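Long-range contact in acetone carboxylase alpha subunit (Xanthobacter autotrophicus Py2, PDB 5M45), which belongs to the hydantoinase B/oxoprolinase family and forms the manganese-carrying alpha subunit of a multi-subunit carboxylase: residues H175-S186 with I450-C458. Residues are numbered along the deposited sequence; the frame is centred on the assembly and turned at random.
Sequences HVIDTGAVGPGS and IHAVNSFEC. With MN (manganese (II) ion), chain M.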
ATOM      1  N   HIS A 175     -15.424   4.137  10.091  1.00 10.87           N
ATOM      2  CA  HIS A 175     -15.022   2.777   9.699  1.00 10.75           C
ATOM      3  C   HIS A 175     -15.426   2.527   8.240  1.00 10.72           C
ATOM      4  O   HIS A 175     -16.618   2.528   7.943  1.00 10.67           O
ATOM      5  CB  HIS A 175     -15.671   1.702  10.589  1.00 10.77           C
ATOM      6  CG  HIS A 175     -15.342   0.306  10.139  1.00 10.74           C
ATOM      7  ND1 HIS A 175     -14.388  -0.476  10.746  1.00 10.68           N
ATOM      8  CD2 HIS A 175     -15.765  -0.395   9.053  1.00 10.83           C
ATOM      9  CE1 HIS A 175     -14.255  -1.612  10.075  1.00 10.82           C
ATOM     10  NE2 HIS A 175     -15.084  -1.592   9.050  1.00 10.79           N
ATOM     11  N   VAL A 176     -14.443   2.333   7.350  1.00 10.70           N
ATOM     12  CA  VAL A 176     -14.718   2.050   5.899  1.00 10.86           C
ATOM     13  C   VAL A 176     -14.744   0.540   5.637  1.00 11.06           C
ATOM     14  O   VAL A 176     -14.167  -0.257   6.415  1.00 11.02           O
ATOM     15  CB  VAL A 176     -13.726   2.749   4.945  1.00 10.87           C
ATOM     16  CG1 VAL A 176     -13.685   4.252   5.237  1.00 10.79           C
ATOM     17  CG2 VAL A 176     -12.298   2.149   5.037  1.00 10.87           C
ATOM     18  N   ILE A 177     -15.377   0.139   4.534  1.00 11.31           N
ATOM     19  CA  ILE A 177     -15.602  -1.280   4.255  1.00 11.61           C
ATOM     20  C   ILE A 177     -14.276  -2.040   4.039  1.00 11.81           C
ATOM     21  O   ILE A 177     -14.089  -3.139   4.594  1.00 11.92           O
ATOM     22  CB  ILE A 177     -16.580  -1.516   3.069  1.00 11.70           C
ATOM     23  CG1 ILE A 177     -17.941  -0.884   3.373  1.00 11.81           C
ATOM     24  CG2 ILE A 177     -16.715  -3.039   2.766  1.00 11.79           C
ATOM     25  CD1 ILE A 177     -18.871  -0.805   2.164  1.00 12.04           C
ATOM     26  N   ASP A 178     -13.369  -1.483   3.241  1.00 12.04           N
ATOM     27  CA  ASP A 178     -12.073  -2.094   3.018  1.00 12.19           C
ATOM     28  C   ASP A 178     -11.006  -1.071   2.662  1.00 12.29           C
ATOM     29  O   ASP A 178     -11.332   0.032   2.153  1.00 12.09           O
ATOM     30  CB  ASP A 178     -12.110  -3.233   1.977  1.00 12.48           C
ATOM     31  CG  ASP A 178     -11.945  -2.751   0.518  1.00 12.66           C
ATOM     32  OD1 ASP A 178     -12.908  -2.197  -0.069  1.00 12.84           O
ATOM     33  OD2 ASP A 178     -10.858  -2.952  -0.079  1.00 12.95           O
ATOM     34  N   THR A 179      -9.733  -1.463   2.912  1.00 12.36           N
ATOM     35  CA  THR A 179      -8.580  -0.675   2.555  1.00 12.55           C
ATOM     36  C   THR A 179      -7.607  -1.422   1.635  1.00 12.51           C
ATOM     37  O   THR A 179      -6.438  -1.064   1.560  1.00 12.56           O
ATOM     38  CB  THR A 179      -7.834  -0.109   3.803  1.00 12.71           C
ATOM     39  OG1 THR A 179      -7.648  -1.117   4.791  1.00 13.12           O
ATOM     40  CG2 THR A 179      -8.649   1.021   4.425  1.00 12.90           C
ATOM     41  N   GLY A 180      -8.082  -2.409   0.886  1.00 12.58           N
ATOM     42  CA  GLY A 180      -7.216  -3.073  -0.081  1.00 12.48           C
ATOM     43  C   GLY A 180      -6.125  -3.900   0.584  1.00 12.43           C
ATOM     44  O   GLY A 180      -4.951  -3.841   0.168  1.00 12.71           O
ATOM     45  N   ALA A 181      -6.506  -4.668   1.598  1.00 12.23           N
ATOM     46  CA  ALA A 181      -5.631  -5.724   2.158  1.00 12.18           C
ATOM     47  C   ALA A 181      -5.750  -6.970   1.297  1.00 12.20           C
ATOM     48  O   ALA A 181      -6.642  -7.069   0.447  1.00 11.95           O
ATOM     49  CB  ALA A 181      -6.011  -6.023   3.609  1.00 12.10           C
ATOM     50  N   VAL A 182      -4.832  -7.913   1.513  1.00 12.32           N
ATOM     51  CA  VAL A 182      -4.831  -9.232   0.836  1.00 12.57           C
ATOM     52  C   VAL A 182      -6.227  -9.909   0.938  1.00 12.75           C
ATOM     53  O   VAL A 182      -6.780 -10.356  -0.080  1.00 12.91           O
ATOM     54  CB  VAL A 182      -3.723 -10.147   1.398  1.00 12.65           C
ATOM     55  CG1 VAL A 182      -3.861 -11.594   0.897  1.00 12.87           C
ATOM     56  CG2 VAL A 182      -2.339  -9.561   1.048  1.00 12.60           C
ATOM     57  N   GLY A 183      -6.783  -9.945   2.138  1.00 12.69           N
ATOM     58  CA  GLY A 183      -8.147 -10.459   2.346  1.00 12.84           C
ATOM     59  C   GLY A 183      -9.230  -9.399   2.099  1.00 12.80           C
ATOM     60  O   GLY A 183      -9.063  -8.249   2.504  1.00 12.63           O
ATOM     61  N   PRO A 184     -10.353  -9.793   1.464  1.00 12.99           N
ATOM     62  CA  PRO A 184     -11.450  -8.878   1.162  1.00 13.17           C
ATOM     63  C   PRO A 184     -12.446  -8.707   2.294  1.00 13.24           C
ATOM     64  O   PRO A 184     -13.385  -9.488   2.435  1.00 13.61           O
ATOM     65  CB  PRO A 184     -12.134  -9.540  -0.036  1.00 13.31           C
ATOM     66  CG  PRO A 184     -11.915 -11.009   0.174  1.00 13.40           C
ATOM     67  CD  PRO A 184     -10.548 -11.103   0.810  1.00 13.29           C
ATOM     68  N   GLY A 185     -12.248  -7.666   3.078  1.00 13.17           N
ATOM     69  CA  GLY A 185     -13.071  -7.336   4.244  1.00 13.01           C
ATOM     70  C   GLY A 185     -12.356  -6.283   5.087  1.00 12.83           C
ATOM     71  O   GLY A 185     -11.219  -5.891   4.758  1.00 12.77           O
ATOM     72  N   SER A 186     -12.989  -5.852   6.185  1.00 12.81           N
ATOM     73  CA  SER A 186     -12.370  -4.896   7.122  1.00 12.68           C
ATOM     74  C   SER A 186     -11.452  -5.590   8.126  1.00 13.00           C
ATOM     75  O   SER A 186     -10.389  -5.061   8.459  1.00 13.08           O
ATOM     76  CB  SER A 186     -13.420  -4.104   7.902  1.00 12.71           C
ATOM     77  OG  SER A 186     -14.518  -3.632   7.130  1.00 12.59           O
ATOM     78  N   ILE A 450     -16.641  -4.429  -8.770  1.00 15.34           N
ATOM     79  CA  ILE A 450     -15.724  -4.941  -7.791  1.00 14.53           C
ATOM     80  C   ILE A 450     -16.212  -4.501  -6.412  1.00 13.89           C
ATOM     81  O   ILE A 450     -16.598  -3.328  -6.224  1.00 14.16           O
ATOM     82  CB  ILE A 450     -14.278  -4.459  -8.077  1.00 14.42           C
ATOM     83  CG1 ILE A 450     -13.758  -5.111  -9.382  1.00 14.69           C
ATOM     84  CG2 ILE A 450     -13.352  -4.734  -6.896  1.00 14.13           C
ATOM     85  CD1 ILE A 450     -12.428  -4.573  -9.870  1.00 14.69           C
ATOM     86  N   HIS A 451     -16.165  -5.423  -5.454  1.00 13.15           N
ATOM     87  CA  HIS A 451     -16.777  -5.210  -4.136  1.00 12.74           C
ATOM     88  C   HIS A 451     -16.162  -6.055  -3.016  1.00 12.33           C
ATOM     89  O   HIS A 451     -15.465  -7.062  -3.269  1.00 11.97           O
ATOM     90  CB  HIS A 451     -18.297  -5.524  -4.275  1.00 12.74           C
ATOM     91  CG  HIS A 451     -19.151  -5.048  -3.141  1.00 12.63           C
ATOM     92  ND1 HIS A 451     -19.244  -3.719  -2.769  1.00 12.65           N
ATOM     93  CD2 HIS A 451     -20.029  -5.714  -2.364  1.00 12.61           C
ATOM     94  CE1 HIS A 451     -20.126  -3.593  -1.790  1.00 12.68           C
ATOM     95  NE2 HIS A 451     -20.610  -4.796  -1.521  1.00 12.63           N
ATOM     96  N   ALA A 452     -16.433  -5.622  -1.780  1.00 12.16           N
ATOM     97  CA  ALA A 452     -16.171  -6.412  -0.583  1.00 12.13           C
ATOM     98  C   ALA A 452     -17.305  -6.181   0.418  1.00 12.10           C
ATOM     99  O   ALA A 452     -18.008  -5.176   0.351  1.00 12.19           O
ATOM    100  CB  ALA A 452     -14.828  -6.034   0.040  1.00 12.02           C
ATOM    101  N   VAL A 453     -17.498  -7.152   1.293  1.00 12.08           N
ATOM    102  CA  VAL A 453     -18.500  -7.073   2.365  1.00 12.02           C
ATOM    103  C   VAL A 453     -17.838  -7.232   3.756  1.00 11.91           C
ATOM    104  O   VAL A 453     -16.746  -7.837   3.885  1.00 11.82           O
ATOM    105  CB  VAL A 453     -19.657  -8.082   2.191  1.00 12.06           C
ATOM    106  CG1 VAL A 453     -20.339  -7.864   0.853  1.00 12.27           C
ATOM    107  CG2 VAL A 453     -19.212  -9.546   2.268  1.00 12.09           C
ATOM    108  N   ASN A 454     -18.501  -6.657   4.757  1.00 11.77           N
ATOM    109  CA  ASN A 454     -18.065  -6.743   6.142  1.00 11.85           C
ATOM    110  C   ASN A 454     -19.266  -6.434   7.037  1.00 11.92           C
ATOM    111  O   ASN A 454     -19.518  -5.273   7.355  1.00 11.86           O
ATOM    112  CB  ASN A 454     -16.910  -5.782   6.432  1.00 11.80           C
ATOM    113  CG  ASN A 454     -16.253  -6.056   7.792  1.00 11.81           C
ATOM    114  OD1 ASN A 454     -15.219  -6.697   7.870  1.00 11.74           O
ATOM    115  ND2 ASN A 454     -16.861  -5.550   8.871  1.00 11.94           N
ATOM    116  N   SER A 455     -20.012  -7.472   7.427  1.00 12.06           N
ATOM    117  CA  SER A 455     -21.255  -7.274   8.155  1.00 12.24           C
ATOM    118  C   SER A 455     -21.010  -6.762   9.574  1.00 12.24           C
ATOM    119  O   SER A 455     -20.168  -7.347  10.334  1.00 12.20           O
ATOM    120  CB  SER A 455     -22.054  -8.583   8.271  1.00 12.47           C
ATOM    121  OG  SER A 455     -23.213  -8.364   9.043  1.00 12.48           O
ATOM    122  N   PHE A 456     -21.777  -5.731   9.951  1.00 12.25           N
ATOM    123  CA  PHE A 456     -21.791  -5.207  11.333  1.00 12.41           C
ATOM    124  C   PHE A 456     -22.981  -5.754  12.176  1.00 12.81           C
ATOM    125  O   PHE A 456     -23.388  -5.139  13.168  1.00 12.84           O
ATOM    126  CB  PHE A 456     -21.695  -3.659  11.349  1.00 12.29           C
ATOM    127  CG  PHE A 456     -20.272  -3.142  11.492  1.00 12.24           C
ATOM    128  CD1 PHE A 456     -19.372  -3.237  10.444  1.00 12.21           C
ATOM    129  CD2 PHE A 456     -19.840  -2.531  12.680  1.00 12.00           C
ATOM    130  CE1 PHE A 456     -18.073  -2.776  10.573  1.00 12.09           C
ATOM    131  CE2 PHE A 456     -18.561  -2.092  12.815  1.00 11.93           C
ATOM    132  CZ  PHE A 456     -17.666  -2.185  11.763  1.00 12.03           C
ATOM    133  N   GLU A 457     -23.449  -6.964  11.851  1.00 13.09           N
ATOM    134  CA  GLU A 457     -24.373  -7.690  12.731  1.00 13.34           C
ATOM    135  C   GLU A 457     -23.717  -7.894  14.111  1.00 13.35           C
ATOM    136  O   GLU A 457     -24.444  -7.887  15.085  1.00 13.59           O
ATOM    137  CB  GLU A 457     -24.837  -9.043  12.123  1.00 13.43           C
ATOM    138  CG  GLU A 457     -25.926  -8.860  11.067  1.00 13.68           C
ATOM    139  CD  GLU A 457     -26.590 -10.144  10.591  1.00 13.87           C
ATOM    140  OE1 GLU A 457     -25.963 -11.234  10.552  1.00 13.73           O
ATOM    141  OE2 GLU A 457     -27.800 -10.039  10.243  1.00 14.45           O
ATOM    142  N   CYS A 458     -22.374  -8.005  14.195  1.00 13.22           N
ATOM    143  CA  CYS A 458     -21.698  -8.185  15.480  1.00 13.37           C
ATOM    144  C   CYS A 458     -21.377  -6.854  16.207  1.00 13.22           C
ATOM    145  O   CYS A 458     -20.505  -6.812  17.108  1.00 13.23           O
ATOM    146  CB  CYS A 458     -20.462  -9.094  15.379  1.00 13.71           C
ATOM    147  SG  CYS A 458     -19.283  -8.586  14.087  1.00 14.11           S
TER
HETATM  148 MN    MN M 801     -13.024   0.028  12.533  1.00 11.33          MN
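Phe456 drives the edge of its ring into one face of His175, a manganese ligand, in a T-shaped pair: the planes stand at 69° with centroids 4.8 Å apart, and Phe456 CZ sits over the centre of the imidazole. Two bonds, one at each ring nitrogen, help fix the rotation of that imidazole. His175 ND1 binds the manganese ion at 2.3 Å, while the other ring nitrogen, His175 NE2, donates to Ser186 OG (2.9 Å), which lies close to the ring plane. With chi1 at 176°, CG of His175 stands opposite the backbone nitrogen, a rotation that lets the ring meet metal, serine and phenylalanine at once. Ser186 OG in turn donates to Ile177 O at 2.6 Å, closing the loop on itself and making Ser186 a second-shell residue of the metal site. The sole hydrogen bond between the segments comes from the same serine: Ser186 N reaches Asn454 OD1 at 2.9 Å, bent to 144° at the hydrogen and approaching from above the amide carbonyl plane. Further along, Ala452 points its methyl at the loop and packs against Pro184 (CB to CB 4.4 Å), while Ile177 CG2 rests 3.5 Å from Ala452 O. All the touching residues are buried. His150 and Asp153 complete the protein ligands of the manganese. The contact thus joins the loop following strand 165-175 of the seven-stranded antiparallel sheet to strand 450-454, an outermost strand, within this chain, of a separate four-stranded antiparallel sheet, with Ile83 of helix 82-85 touching His175, Ile177 and Phe456 and Tyr229 of helix 227-255 meeting Ile177.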